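Local coordinates for protein Non-ribosomal peptide synthetase (Streptomyces halstedii, PDB 3WV4) that belongs to the AMP-binding (ANL) superfamily and forms the N-terminal part of a non-ribosomal peptide synthetase, at residues A[92-103]-A[138-149]; A[328-338]-A[350-360]. One frame throughout, in Å; residues are numbered along the deposited sequence.

Contact 1. Residues A[92-103]-A[138-149]; sequences VARGERIVVQLP and IADADPRLVIAE
Val99 is bonded through both its backbone N and O to strand 145-148: its N donates to Leu145 O, and its O accepts from Ile147 N (2.7 Å). Gln101 N then takes Ile147 O (2.8 Å), so the ladder alternates between strands 97-101 and 145-148, which run in the same direction with their axes 4.7 Å apart at the closest. Ahead of it, Arg144 N reaches Arg97 O, and beyond its other end a water joins Gln101 O and OE1 to Glu149 N; the side-chain NE2 of Gln101 donates to Asn126 O.

The polar grip lies at the N-terminal end of strand 97-101. Bent at chi2 (70°) and chi3 (57°), the Arg97 chain curls back so that NE donates almost straight to Ala141 O (3.0 Å), in the guanidinium plane, at the C-terminal end of helix 131-141. NH2 makes a weak bond to Asp142 O and a salt bridge to Asp142 OD2 (3.4 Å), a carboxylate oxygen that also pairs with Arg403. Glu96 and Arg144 attract by charge alone, OE1 lying 3.2 Å from NE but well out of the guanidinium plane; the same OE1 accepts from Ala93 N, across the type II turn 93-96.

Apolar contacts line both faces. Val99 CG2 rests on Pro143 CG (3.8 Å) and near Ala141 CB, while Ile98 CG2 lies alongside Leu145 CD1 (4.0 Å), and Leu145 crosses Val92 at about a right angle, CD2 against CG2.

This is parallel pairing in an alpha/beta sheet, the chain passing through strand 121-124 between the two partners. The pair forms the middle of four strands, between 121-124 and 165-167. Helix 106-116 packs on Ile98 and Val100, and helix 151-160 meets Gln101, Val146 and Ala148 on the other face.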
loop_
_atom_site.group_PDB
_atom_site.type_symbol
_atom_site.label_atom_id
_atom_site.label_comp_id
_atom_site.label_asym_id
_atom_site.label_seq_id
_atom_site.Cartn_x
_atom_site.Cartn_y
_atom_site.Cartn_z
ATOM N N VAL A 92 -13.478 12.520 16.678
ATOM C CA VAL A 92 -13.100 11.165 16.289
ATOM C C VAL A 92 -11.842 10.912 17.056
ATOM O O VAL A 92 -10.934 11.659 16.958
ATOM C CB VAL A 92 -12.837 11.022 14.772
ATOM C CG1 VAL A 92 -12.346 9.638 14.468
ATOM C CG2 VAL A 92 -14.084 11.294 13.975
ATOM N N ALA A 93 -11.804 9.839 17.812
ATOM C CA ALA A 93 -10.772 9.679 18.807
ATOM C C ALA A 93 -9.859 8.513 18.469
ATOM O O ALA A 93 -10.160 7.677 17.597
ATOM C CB ALA A 93 -11.405 9.497 20.193
ATOM N N ARG A 94 -8.754 8.463 19.197
ATOM C CA ARG A 94 -7.773 7.413 19.051
ATOM C C ARG A 94 -8.427 6.064 19.003
ATOM O O ARG A 94 -9.260 5.754 19.830
ATOM C CB ARG A 94 -6.817 7.461 20.229
ATOM C CG ARG A 94 -5.606 6.562 20.084
ATOM C CD ARG A 94 -4.709 6.765 21.273
ATOM N NE ARG A 94 -3.682 5.731 21.313
ATOM C CZ ARG A 94 -2.946 5.428 22.373
ATOM N NH1 ARG A 94 -3.119 6.068 23.515
ATOM N NH2 ARG A 94 -2.037 4.460 22.300
ATOM N N GLY A 95 -8.080 5.265 18.011
ATOM C CA GLY A 95 -8.562 3.881 17.951
ATOM C C GLY A 95 -9.826 3.709 17.152
ATOM O O GLY A 95 -10.164 2.603 16.759
ATOM N N GLU A 96 -10.522 4.809 16.886
ATOM C CA GLU A 96 -11.797 4.747 16.156
ATOM C C GLU A 96 -11.494 4.702 14.680
ATOM O O GLU A 96 -10.427 5.167 14.250
ATOM C CB GLU A 96 -12.694 5.938 16.519
ATOM C CG GLU A 96 -13.066 5.955 18.014
ATOM C CD GLU A 96 -14.198 6.925 18.347
ATOM O OE1 GLU A 96 -14.110 8.124 17.969
ATOM O OE2 GLU A 96 -15.186 6.476 18.978
ATOM N N ARG A 97 -12.428 4.145 13.907
ATOM C CA ARG A 97 -12.241 3.968 12.486
ATOM C C ARG A 97 -12.944 5.056 11.685
ATOM O O ARG A 97 -13.991 5.583 12.103
ATOM C CB ARG A 97 -12.769 2.601 12.002
ATOM C CG ARG A 97 -11.920 1.359 12.300
ATOM C CD ARG A 97 -11.901 0.987 13.769
ATOM N NE ARG A 97 -13.260 0.773 14.289
ATOM C CZ ARG A 97 -13.606 0.896 15.560
ATOM N NH1 ARG A 97 -12.699 1.191 16.459
ATOM N NH2 ARG A 97 -14.866 0.683 15.933
ATOM N N ILE A 98 -12.375 5.354 10.510
ATOM C CA ILE A 98 -13.075 6.088 9.474
ATOM C C ILE A 98 -12.977 5.299 8.182
ATOM O O ILE A 98 -11.922 4.779 7.845
ATOM C CB ILE A 98 -12.551 7.511 9.278
ATOM C CG1 ILE A 98 -11.118 7.543 8.742
ATOM C CG2 ILE A 98 -12.618 8.257 10.599
ATOM C CD1 ILE A 98 -10.630 8.959 8.474
ATOM N N VAL A 99 -14.100 5.188 7.501
ATOM C CA VAL A 99 -14.154 4.576 6.214
ATOM C C VAL A 99 -14.119 5.616 5.121
ATOM O O VAL A 99 -14.850 6.620 5.174
ATOM C CB VAL A 99 -15.468 3.790 6.031
ATOM C CG1 VAL A 99 -15.648 3.434 4.571
ATOM C CG2 VAL A 99 -15.423 2.510 6.843
ATOM N N VAL A 100 -13.313 5.343 4.106
ATOM C CA VAL A 100 -12.936 6.323 3.141
ATOM C C VAL A 100 -13.035 5.657 1.794
ATOM O O VAL A 100 -12.387 4.614 1.570
ATOM C CB VAL A 100 -11.474 6.771 3.393
ATOM C CG1 VAL A 100 -11.061 7.787 2.367
ATOM C CG2 VAL A 100 -11.329 7.347 4.790
ATOM N N GLN A 101 -13.854 6.234 0.919
ATOM C CA GLN A 101 -14.054 5.720 -0.437
ATOM C C GLN A 101 -13.780 6.807 -1.425
ATOM O O GLN A 101 -14.667 7.578 -1.805
ATOM C CB GLN A 101 -15.481 5.226 -0.641
ATOM C CG GLN A 101 -15.661 4.480 -1.958
ATOM C CD GLN A 101 -17.076 3.993 -2.176
ATOM O OE1 GLN A 101 -18.021 4.756 -2.008
ATOM N NE2 GLN A 101 -17.231 2.746 -2.588
ATOM N N LEU A 102 -12.538 6.865 -1.850
ATOM C CA LEU A 102 -12.045 7.960 -2.626
ATOM C C LEU A 102 -11.123 7.473 -3.692
ATOM O O LEU A 102 -10.487 6.434 -3.520
ATOM C CB LEU A 102 -11.249 8.926 -1.730
ATOM C CG LEU A 102 -11.981 9.712 -0.668
ATOM C CD1 LEU A 102 -10.976 10.620 -0.006
ATOM C CD2 LEU A 102 -13.053 10.553 -1.316
ATOM N N PRO A 103 -11.029 8.246 -4.782
ATOM C CA PRO A 103 -10.129 7.923 -5.844
ATOM C C PRO A 103 -8.690 8.370 -5.497
ATOM O O PRO A 103 -8.440 8.819 -4.393
ATOM C CB PRO A 103 -10.666 8.764 -7.034
ATOM C CG PRO A 103 -11.206 9.980 -6.355
ATOM C CD PRO A 103 -11.783 9.488 -5.056
ATOM N N ILE A 138 -18.801 -1.895 5.969
ATOM C CA ILE A 138 -18.898 -0.740 6.841
ATOM C C ILE A 138 -19.284 -1.127 8.250
ATOM O O ILE A 138 -18.645 -0.694 9.205
ATOM C CB ILE A 138 -19.866 0.302 6.268
ATOM C CG1 ILE A 138 -19.238 0.856 4.991
ATOM C CG2 ILE A 138 -20.183 1.396 7.289
ATOM C CD1 ILE A 138 -20.011 1.959 4.328
ATOM N N ALA A 139 -20.305 -1.981 8.389
ATOM C CA ALA A 139 -20.692 -2.501 9.705
ATOM C C ALA A 139 -19.571 -3.342 10.311
ATOM O O ALA A 139 -19.342 -3.290 11.507
ATOM C CB ALA A 139 -21.983 -3.347 9.621
ATOM N N ASP A 140 -18.875 -4.138 9.529
ATOM C CA ASP A 140 -17.742 -4.868 10.138
ATOM C C ASP A 140 -16.671 -3.854 10.661
ATOM O O ASP A 140 -16.153 -4.004 11.767
ATOM C CB ASP A 140 -17.115 -5.834 9.161
ATOM C CG ASP A 140 -16.066 -6.726 9.827
ATOM O OD1 ASP A 140 -16.510 -7.608 10.562
ATOM O OD2 ASP A 140 -14.825 -6.522 9.628
ATOM N N ALA A 141 -16.418 -2.780 9.900
ATOM C CA ALA A 141 -15.408 -1.772 10.294
ATOM C C ALA A 141 -15.863 -0.985 11.460
ATOM O O ALA A 141 -15.038 -0.475 12.273
ATOM C CB ALA A 141 -15.136 -0.830 9.146
ATOM N N ASP A 142 -17.177 -0.798 11.539
ATOM C CA ASP A 142 -17.765 -0.112 12.684
ATOM C C ASP A 142 -17.141 1.285 12.890
ATOM O O ASP A 142 -16.663 1.608 13.990
ATOM C CB ASP A 142 -17.651 -1.016 13.942
ATOM C CG ASP A 142 -18.325 -0.434 15.197
ATOM O OD1 ASP A 142 -19.270 0.385 15.083
ATOM O OD2 ASP A 142 -17.854 -0.795 16.304
ATOM N N PRO A 143 -17.198 2.148 11.865
ATOM C CA PRO A 143 -16.509 3.449 11.982
ATOM C C PRO A 143 -17.348 4.535 12.648
ATOM O O PRO A 143 -18.479 4.326 12.977
ATOM C CB PRO A 143 -16.280 3.836 10.539
ATOM C CG PRO A 143 -17.520 3.333 9.876
ATOM C CD PRO A 143 -17.882 2.039 10.576
ATOM N N ARG A 144 -16.747 5.698 12.797
ATOM C CA ARG A 144 -17.350 6.848 13.397
ATOM C C ARG A 144 -18.034 7.629 12.274
ATOM O O ARG A 144 -19.081 8.227 12.468
ATOM C CB ARG A 144 -16.194 7.618 14.003
ATOM C CG ARG A 144 -16.522 8.684 14.962
ATOM C CD ARG A 144 -16.883 8.188 16.346
ATOM N NE ARG A 144 -16.902 9.379 17.204
ATOM C CZ ARG A 144 -17.793 9.599 18.153
ATOM N NH1 ARG A 144 -18.742 8.701 18.406
ATOM N NH2 ARG A 144 -17.743 10.727 18.850
ATOM N N LEU A 145 -17.464 7.573 11.069
ATOM C CA LEU A 145 -17.946 8.342 9.925
ATOM C C LEU A 145 -17.381 7.823 8.629
ATOM O O LEU A 145 -16.601 6.873 8.600
ATOM C CB LEU A 145 -17.650 9.817 10.078
ATOM C CG LEU A 145 -16.207 10.285 10.275
ATOM C CD1 LEU A 145 -15.497 10.409 8.940
ATOM C CD2 LEU A 145 -16.220 11.638 10.974
ATOM N N VAL A 146 -17.887 8.374 7.548
ATOM C CA VAL A 146 -17.607 7.850 6.248
ATOM C C VAL A 146 -17.323 9.000 5.331
ATOM O O VAL A 146 -18.063 10.004 5.335
ATOM C CB VAL A 146 -18.806 7.064 5.677
ATOM C CG1 VAL A 146 -18.550 6.649 4.233
ATOM C CG2 VAL A 146 -19.130 5.848 6.544
ATOM N N ILE A 147 -16.275 8.863 4.524
ATOM C CA ILE A 147 -15.951 9.899 3.563
ATOM C C ILE A 147 -16.134 9.378 2.157
ATOM O O ILE A 147 -15.544 8.338 1.798
ATOM C CB ILE A 147 -14.521 10.398 3.789
ATOM C CG1 ILE A 147 -14.479 11.091 5.143
ATOM C CG2 ILE A 147 -14.109 11.353 2.673
ATOM C CD1 ILE A 147 -13.121 11.253 5.706
ATOM N N ALA A 148 -16.896 10.119 1.353
ATOM C CA ALA A 148 -17.264 9.732 -0.013
ATOM C C ALA A 148 -16.642 10.690 -1.009
ATOM O O ALA A 148 -16.246 11.801 -0.667
ATOM C CB ALA A 148 -18.794 9.765 -0.169
ATOM N N GLU A 149 -16.675 10.288 -2.257
ATOM C CA GLU A 149 -16.060 10.993 -3.337
ATOM C C GLU A 149 -16.827 12.262 -3.796
ATOM O O GLU A 149 -16.238 13.172 -4.326
ATOM C CB GLU A 149 -15.937 10.012 -4.518
ATOM C CG GLU A 149 -15.387 10.616 -5.802
ATOM C CD GLU A 149 -15.230 9.592 -6.890
ATOM O OE1 GLU A 149 -14.430 9.853 -7.805
ATOM O OE2 GLU A 149 -15.870 8.530 -6.806
HETATM O O HOH W 1 -15.099 3.592 14.849
HETATM O O HOH W 2 -17.242 7.479 -2.730
#

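Contact 2. Residues A[328-338]-A[350-360]; sequences RSAFPGAQVVR and IMPPHLEHERP
Glu356 OE1 is the tight centre of this contact, accepting three hydrogen bonds. Arg328 approaches side-on and gives Glu356 OE1 both NE (3.0 Å) and NH2 (2.6 Å), with the oxygen in the guanidinium plane but the carboxylate turned 67° away; Val336 N adds a third bond to OE1, 2.9 Å long. Each donor stands well out of the carboxylate plane, the two arginine nitrogens on one face and Val336 N on the other, and together they would favour the charged form of Glu356. Its chi1 of 65° sets CG between backbone N and carbonyl carbon, from where the extended chain reaches strand 335-340.

Firm packing continues where Met351 N donates nearly straight to Arg338 O (2.9 Å, 176°). Val337 CG2 meets Pro353 CG (3.9 Å) and its CG1 meets Ile350 CG2. Arg338, lying alongside Met351, turns its guanidinium edge to the 356-360 loop: NH2 bonds weakly to Glu358 O and, more firmly, to Ser362 O.

The outer side is looser. The exposed His357 lays CE1 over the centre of the Arg328 guanidinium, 3.6 Å above its plane. A water bridges Gln335 NE2 and Glu356 OE2 (2.5 Å to the latter).

Thus the loop after strand 349-350 folds back on strand 335-340 and the end of helix 321-330. Strand 335-340 lies between parallel strand 311-314 and antiparallel strand 349-350; helix 215-229 packs on Val337 and Ile350.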
loop_
_atom_site.group_PDB
_atom_site.type_symbol
_atom_site.label_atom_id
_atom_site.label_comp_id
_atom_site.label_asym_id
_atom_site.label_seq_id
_atom_site.Cartn_x
_atom_site.Cartn_y
_atom_site.Cartn_z
ATOM N N ARG A 328 11.560 -5.366 -21.547
ATOM C CA ARG A 328 12.997 -5.130 -21.568
ATOM C C ARG A 328 13.431 -4.560 -22.907
ATOM O O ARG A 328 14.311 -3.705 -22.972
ATOM C CB ARG A 328 13.761 -6.388 -21.245
ATOM C CG ARG A 328 13.844 -6.635 -19.764
ATOM C CD ARG A 328 14.533 -7.950 -19.481
ATOM N NE ARG A 328 14.542 -8.196 -18.047
ATOM C CZ ARG A 328 14.393 -9.394 -17.480
ATOM N NH1 ARG A 328 14.195 -10.455 -18.229
ATOM N NH2 ARG A 328 14.441 -9.538 -16.143
ATOM N N SER A 329 12.759 -5.024 -23.965
ATOM C CA SER A 329 13.019 -4.553 -25.292
ATOM C C SER A 329 12.600 -3.070 -25.464
ATOM O O SER A 329 13.335 -2.286 -26.031
ATOM C CB SER A 329 12.300 -5.474 -26.285
ATOM O OG SER A 329 12.553 -5.112 -27.613
ATOM N N ALA A 330 11.457 -2.713 -24.901
ATOM C CA ALA A 330 10.930 -1.354 -24.966
ATOM C C ALA A 330 11.644 -0.400 -24.014
ATOM O O ALA A 330 11.851 0.746 -24.374
ATOM C CB ALA A 330 9.440 -1.343 -24.686
ATOM N N PHE A 331 12.054 -0.892 -22.851
ATOM C CA PHE A 331 12.767 -0.114 -21.834
ATOM C C PHE A 331 14.022 -0.856 -21.346
ATOM O O PHE A 331 14.012 -1.445 -20.258
ATOM C CB PHE A 331 11.859 0.070 -20.668
ATOM C CG PHE A 331 10.515 0.623 -21.046
ATOM C CD1 PHE A 331 9.431 -0.197 -21.158
ATOM C CD2 PHE A 331 10.359 2.008 -21.316
ATOM C CE1 PHE A 331 8.215 0.314 -21.517
ATOM C CE2 PHE A 331 9.122 2.529 -21.652
ATOM C CZ PHE A 331 8.037 1.671 -21.764
ATOM N N PRO A 332 15.107 -0.832 -22.134
ATOM C CA PRO A 332 16.261 -1.678 -21.799
ATOM C C PRO A 332 16.998 -1.195 -20.568
ATOM O O PRO A 332 17.761 -1.924 -20.020
ATOM C CB PRO A 332 17.153 -1.538 -23.022
ATOM C CG PRO A 332 16.733 -0.250 -23.604
ATOM C CD PRO A 332 15.278 -0.187 -23.421
ATOM N N GLY A 333 16.702 0.008 -20.112
ATOM C CA GLY A 333 17.247 0.520 -18.853
ATOM C C GLY A 333 16.478 0.139 -17.617
ATOM O O GLY A 333 16.813 0.581 -16.533
ATOM N N ALA A 334 15.439 -0.683 -17.758
ATOM C CA ALA A 334 14.540 -0.875 -16.684
ATOM C C ALA A 334 14.646 -2.307 -16.223
ATOM O O ALA A 334 14.741 -3.198 -17.037
ATOM C CB ALA A 334 13.094 -0.520 -17.091
ATOM N N GLN A 335 14.631 -2.503 -14.908
ATOM C CA GLN A 335 14.682 -3.838 -14.283
ATOM C C GLN A 335 13.281 -4.309 -13.987
ATOM O O GLN A 335 12.423 -3.491 -13.715
ATOM C CB GLN A 335 15.486 -3.761 -12.985
ATOM C CG GLN A 335 16.940 -3.449 -13.290
ATOM C CD GLN A 335 17.755 -3.120 -12.069
ATOM O OE1 GLN A 335 17.432 -2.197 -11.283
ATOM N NE2 GLN A 335 18.878 -3.766 -11.960
ATOM N N VAL A 336 13.022 -5.601 -14.141
ATOM C CA VAL A 336 11.686 -6.163 -13.998
ATOM C C VAL A 336 11.705 -7.109 -12.831
ATOM O O VAL A 336 12.368 -8.156 -12.846
ATOM C CB VAL A 336 11.285 -6.916 -15.249
ATOM C CG1 VAL A 336 9.931 -7.582 -15.033
ATOM C CG2 VAL A 336 11.257 -5.994 -16.439
ATOM N N VAL A 337 11.086 -6.672 -11.754
ATOM C CA VAL A 337 11.343 -7.205 -10.432
ATOM C C VAL A 337 10.184 -8.054 -9.944
ATOM O O VAL A 337 9.067 -7.545 -9.876
ATOM C CB VAL A 337 11.590 -6.066 -9.437
ATOM C CG1 VAL A 337 11.744 -6.623 -8.051
ATOM C CG2 VAL A 337 12.814 -5.245 -9.875
ATOM N N ARG A 338 10.459 -9.328 -9.624
ATOM C CA ARG A 338 9.416 -10.190 -9.155
ATOM C C ARG A 338 9.274 -10.107 -7.671
ATOM O O ARG A 338 10.266 -9.974 -6.944
ATOM C CB ARG A 338 9.646 -11.638 -9.606
ATOM C CG ARG A 338 9.525 -11.891 -11.139
ATOM C CD ARG A 338 10.884 -12.270 -11.787
ATOM N NE ARG A 338 11.461 -13.481 -11.255
ATOM C CZ ARG A 338 12.739 -13.865 -11.301
ATOM N NH1 ARG A 338 13.720 -13.127 -11.786
ATOM N NH2 ARG A 338 13.034 -15.065 -10.821
ATOM N N ILE A 350 11.050 -10.817 -2.304
ATOM C CA ILE A 350 11.399 -9.981 -3.447
ATOM C C ILE A 350 12.677 -10.510 -4.083
ATOM O O ILE A 350 13.570 -10.895 -3.392
ATOM C CB ILE A 350 11.632 -8.492 -3.034
ATOM C CG1 ILE A 350 10.383 -7.910 -2.440
ATOM C CG2 ILE A 350 12.108 -7.686 -4.239
ATOM C CD1 ILE A 350 10.571 -6.444 -1.998
ATOM N N MET A 351 12.689 -10.611 -5.404
ATOM C CA MET A 351 13.860 -10.963 -6.126
ATOM C C MET A 351 14.662 -9.705 -6.260
ATOM O O MET A 351 14.206 -8.706 -6.819
ATOM C CB MET A 351 13.556 -11.443 -7.524
ATOM C CG MET A 351 14.774 -12.027 -8.225
ATOM S SD MET A 351 15.505 -13.469 -7.319
ATOM C CE MET A 351 14.754 -14.845 -8.075
ATOM N N PRO A 352 15.902 -9.754 -5.797
ATOM C CA PRO A 352 16.675 -8.527 -5.922
ATOM C C PRO A 352 16.859 -8.090 -7.379
ATOM O O PRO A 352 17.182 -8.932 -8.203
ATOM C CB PRO A 352 18.032 -8.912 -5.305
ATOM C CG PRO A 352 17.712 -9.931 -4.284
ATOM C CD PRO A 352 16.516 -10.714 -4.847
ATOM N N PRO A 353 16.740 -6.767 -7.665
ATOM C CA PRO A 353 16.832 -6.227 -9.025
ATOM C C PRO A 353 18.018 -6.701 -9.795
ATOM O O PRO A 353 17.877 -7.058 -10.997
ATOM C CB PRO A 353 16.888 -4.721 -8.797
ATOM C CG PRO A 353 15.990 -4.535 -7.674
ATOM C CD PRO A 353 16.207 -5.752 -6.747
ATOM N N HIS A 354 19.191 -6.691 -9.154
ATOM C CA HIS A 354 20.399 -7.139 -9.811
ATOM C C HIS A 354 20.285 -8.618 -10.234
ATOM O O HIS A 354 21.078 -9.050 -11.079
ATOM C CB HIS A 354 21.710 -6.797 -8.983
ATOM C CG HIS A 354 21.996 -7.727 -7.832
ATOM N ND1 HIS A 354 21.321 -7.666 -6.638
ATOM C CD2 HIS A 354 22.893 -8.733 -7.698
ATOM C CE1 HIS A 354 21.735 -8.620 -5.830
ATOM N NE2 HIS A 354 22.711 -9.275 -6.441
ATOM N N LEU A 355 19.351 -9.394 -9.661
ATOM C CA LEU A 355 19.223 -10.840 -10.021
ATOM C C LEU A 355 18.014 -11.135 -10.912
ATOM O O LEU A 355 17.568 -12.305 -10.973
ATOM C CB LEU A 355 19.161 -11.731 -8.753
ATOM C CG LEU A 355 20.303 -11.583 -7.709
ATOM C CD1 LEU A 355 20.057 -12.452 -6.483
ATOM C CD2 LEU A 355 21.646 -11.922 -8.312
ATOM N N GLU A 356 17.493 -10.103 -11.585
ATOM C CA GLU A 356 16.251 -10.177 -12.352
ATOM C C GLU A 356 16.273 -11.262 -13.454
ATOM O O GLU A 356 15.206 -11.835 -13.728
ATOM C CB GLU A 356 15.869 -8.814 -12.974
ATOM C CG GLU A 356 16.864 -8.334 -14.009
ATOM C CD GLU A 356 16.352 -7.181 -14.857
ATOM O OE1 GLU A 356 15.177 -7.130 -15.334
ATOM O OE2 GLU A 356 17.188 -6.325 -15.125
ATOM N N HIS A 357 17.454 -11.571 -14.012
ATOM C CA HIS A 357 17.667 -12.591 -15.030
ATOM C C HIS A 357 17.857 -14.029 -14.496
ATOM O O HIS A 357 18.040 -14.959 -15.249
ATOM C CB HIS A 357 18.914 -12.279 -15.867
ATOM C CG HIS A 357 18.811 -10.999 -16.584
ATOM N ND1 HIS A 357 17.855 -10.781 -17.540
ATOM C CD2 HIS A 357 19.503 -9.833 -16.463
ATOM C CE1 HIS A 357 17.959 -9.534 -17.977
ATOM N NE2 HIS A 357 18.941 -8.940 -17.340
ATOM N N GLU A 358 17.789 -14.212 -13.207
ATOM C CA GLU A 358 18.267 -15.466 -12.624
ATOM C C GLU A 358 17.178 -16.167 -11.908
ATOM O O GLU A 358 16.267 -15.525 -11.453
ATOM C CB GLU A 358 19.417 -15.184 -11.680
ATOM C CG GLU A 358 20.666 -14.984 -12.486
ATOM C CD GLU A 358 21.826 -14.713 -11.638
ATOM O OE1 GLU A 358 21.981 -15.419 -10.614
ATOM O OE2 GLU A 358 22.567 -13.805 -12.014
ATOM N N ARG A 359 17.276 -17.490 -11.864
ATOM C CA ARG A 359 16.313 -18.346 -11.199
ATOM C C ARG A 359 14.906 -17.979 -11.628
ATOM O O ARG A 359 14.077 -17.583 -10.812
ATOM C CB ARG A 359 16.502 -18.219 -9.702
ATOM C CG ARG A 359 17.895 -18.591 -9.255
ATOM C CD ARG A 359 18.065 -18.146 -7.839
ATOM N NE ARG A 359 19.220 -18.757 -7.229
ATOM C CZ ARG A 359 20.428 -18.223 -7.229
ATOM N NH1 ARG A 359 20.650 -17.035 -7.822
ATOM N NH2 ARG A 359 21.425 -18.876 -6.626
ATOM N N PRO A 360 14.627 -18.068 -12.930
ATOM C CA PRO A 360 13.270 -17.761 -13.454
ATOM C C PRO A 360 12.066 -18.242 -12.635
ATOM O O PRO A 360 11.080 -17.560 -12.593
ATOM C CB PRO A 360 13.254 -18.396 -14.854
ATOM C CG PRO A 360 14.437 -19.335 -14.899
ATOM C CD PRO A 360 15.464 -18.723 -13.942
HETATM O O HOH W 3 19.242 -5.949 -13.813
#

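From the N terminus the chain first meets contact 1, where strand 97-101 is rejoined by strand 145-148 after helix 106-116, strand 121-124 and helix 131-141; this closes a loop within the four-stranded parallel sheet. The chain then runs on through several further helices and strands before contact 2 opens at the end of helix 321-330. There a much shorter loop closes, as the link after strand 335-340 and the short strand 349-350 bring the loop 351-360 back against 328-338, at the large mixed sheet. The two loops follow in series, neither nesting nor crossing. The centres of contact 1 and contact 2 are about 39 Å apart, on opposite sides of the chain's centre. The nearest atoms of contact 1 and contact 2 are about 24 Å apart.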